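Local coordinates for DNA-directed RNA polymerase subunit E'' (Methanocaldococcus jannaschii, PDB 3LPE), which pairs with Spt5 to form a zinc-binding heterodimer that stimulates transcription elongation, at residues B[9-12]-B[16-19]. Sequence-based numbering, arbitrary orientation.
Sequences YLTN and CPIC. With ZN (zinc ion), chain I.
Y9 and C16 mark the closest backbone approach, 7.0 Å between their CA atoms, and no hydrogen bond joins the two segments: Y9 leads into strand 10-11, while 16-19 is the CPIC turn of the zinc site. A chi1 of -173°, which sets CG beside the carbonyl carbon, brings the Y9 ring against the turn. I18 lies over one ring face, CG1 above it toward the rim, and its CD1 methyl comes within 3.4 Å of Y9 CD1. P17 comes in obliquely, CD 3.8 Å from Y9 CD2, and the T11 CG2 methyl adds a looser apolar touch on P17 CD. C16 SG touches Y9 CB at 4.0 Å and makes a long, oblique sulfur-aromatic contact with the ring. C16 SG also binds the zinc ion at 2.3 Å and accepts a nearly straight N-H bond from C19 N (165°) and a weak one from I18 N, which probably temper its negative charge. Replacing Y9 by an alanine is likely to open a gap beside P17 CD and I18 CD1. C19, C4 and C7 supply the other three sulfurs of this zinc ribbon; behind the contact, L10 packs on W27 and L30 of strand 23-33, and I18 touches Y53 of strand 51-53.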
ATOM      1  N   TYR B   9      -8.324  -0.279   9.094  1.00 20.50           N
ATOM      2  CA  TYR B   9      -8.957  -0.837   7.908  1.00 21.29           C
ATOM      3  C   TYR B   9      -9.838   0.212   7.213  1.00 21.24           C
ATOM      4  O   TYR B   9     -10.614   0.929   7.861  1.00 26.28           O
ATOM      5  CB  TYR B   9      -9.822  -2.029   8.289  1.00 21.75           C
ATOM      6  CG  TYR B   9     -10.407  -2.803   7.134  1.00 20.18           C
ATOM      7  CD1 TYR B   9      -9.659  -3.773   6.470  1.00 20.35           C
ATOM      8  CD2 TYR B   9     -11.727  -2.623   6.756  1.00 25.68           C
ATOM      9  CE1 TYR B   9     -10.219  -4.520   5.427  1.00 38.09           C
ATOM     10  CE2 TYR B   9     -12.293  -3.357   5.721  1.00 31.71           C
ATOM     11  CZ  TYR B   9     -11.537  -4.308   5.064  1.00 35.97           C
ATOM     12  OH  TYR B   9     -12.124  -5.036   4.051  1.00 27.91           O
ATOM     13  N   LEU B  10      -9.720   0.287   5.896  1.00 20.14           N
ATOM     14  CA  LEU B  10     -10.452   1.309   5.146  1.00 20.77           C
ATOM     15  C   LEU B  10     -11.774   0.797   4.626  1.00 23.04           C
ATOM     16  O   LEU B  10     -11.818  -0.273   4.033  1.00 28.24           O
ATOM     17  CB  LEU B  10      -9.614   1.782   3.962  1.00 24.46           C
ATOM     18  CG  LEU B  10      -8.345   2.536   4.358  1.00 21.44           C
ATOM     19  CD1 LEU B  10      -7.571   2.794   3.070  1.00 27.36           C
ATOM     20  CD2 LEU B  10      -8.725   3.859   4.967  1.00 23.71           C
ATOM     21  N   THR B  11     -12.829   1.579   4.828  1.00 23.10           N
ATOM     22  CA  THR B  11     -14.184   1.193   4.425  1.00 31.31           C
ATOM     23  C   THR B  11     -15.141   2.396   4.382  1.00 29.90           C
ATOM     24  O   THR B  11     -14.917   3.420   5.043  1.00 25.55           O
ATOM     25  CB  THR B  11     -14.754   0.108   5.378  1.00 25.83           C
ATOM     26  OG1 THR B  11     -16.078  -0.243   4.955  1.00 21.90           O
ATOM     27  CG2 THR B  11     -14.814   0.617   6.797  1.00 21.25           C
ATOM     28  N   ASN B  12     -16.217   2.277   3.609  1.00 28.60           N
ATOM     29  CA  ASN B  12     -17.261   3.284   3.648  1.00 27.75           C
ATOM     30  C   ASN B  12     -18.137   3.117   4.862  1.00 24.60           C
ATOM     31  O   ASN B  12     -18.854   4.027   5.247  1.00 27.74           O
ATOM     32  CB  ASN B  12     -18.084   3.287   2.353  1.00 25.89           C
ATOM     33  CG  ASN B  12     -17.266   3.754   1.157  1.00 41.11           C
ATOM     34  OD1 ASN B  12     -16.525   4.734   1.251  1.00 31.10           O
ATOM     35  ND2 ASN B  12     -17.387   3.053   0.038  1.00 42.80           N
ATOM     36  N   CYS B  16     -16.142  -0.934  11.629  1.00 21.00           N
ATOM     37  CA  CYS B  16     -15.134  -1.775  11.018  1.00 28.49           C
ATOM     38  C   CYS B  16     -15.615  -3.213  10.935  1.00 34.26           C
ATOM     39  O   CYS B  16     -16.051  -3.780  11.938  1.00 23.62           O
ATOM     40  CB  CYS B  16     -13.846  -1.718  11.826  1.00 21.19           C
ATOM     41  SG  CYS B  16     -12.516  -2.745  11.181  1.00 21.22           S
ATOM     42  N   PRO B  17     -15.533  -3.804   9.740  1.00 29.96           N
ATOM     43  CA  PRO B  17     -15.981  -5.190   9.510  1.00 35.78           C
ATOM     44  C   PRO B  17     -15.060  -6.204  10.196  1.00 29.60           C
ATOM     45  O   PRO B  17     -15.432  -7.365  10.404  1.00 26.04           O
ATOM     46  CB  PRO B  17     -15.909  -5.356   7.983  1.00 29.39           C
ATOM     47  CG  PRO B  17     -15.652  -3.983   7.431  1.00 50.44           C
ATOM     48  CD  PRO B  17     -15.025  -3.165   8.515  1.00 26.91           C
ATOM     49  N   ILE B  18     -13.862  -5.774  10.547  1.00 24.76           N
ATOM     50  CA  ILE B  18     -12.932  -6.662  11.237  1.00 22.51           C
ATOM     51  C   ILE B  18     -13.149  -6.660  12.740  1.00 27.86           C
ATOM     52  O   ILE B  18     -13.386  -7.710  13.337  1.00 30.64           O
ATOM     53  CB  ILE B  18     -11.461  -6.304  10.940  1.00 23.98           C
ATOM     54  CG1 ILE B  18     -11.178  -6.422   9.447  1.00 31.69           C
ATOM     55  CG2 ILE B  18     -10.519  -7.244  11.721  1.00 23.61           C
ATOM     56  CD1 ILE B  18      -9.754  -6.005   9.058  1.00 44.41           C
ATOM     57  N   CYS B  19     -13.083  -5.483  13.353  1.00 25.56           N
ATOM     58  CA  CYS B  19     -12.997  -5.385  14.817  1.00 29.65           C
ATOM     59  C   CYS B  19     -14.161  -4.625  15.470  1.00 26.70           C
ATOM     60  O   CYS B  19     -14.190  -4.432  16.696  1.00 25.81           O
ATOM     61  CB  CYS B  19     -11.651  -4.775  15.231  1.00 30.62           C
ATOM     62  SG  CYS B  19     -11.565  -2.960  14.982  1.00 21.08           S
TER
HETATM   63 ZN    ZN I  60     -10.909  -2.308  12.821  1.00 23.38          ZN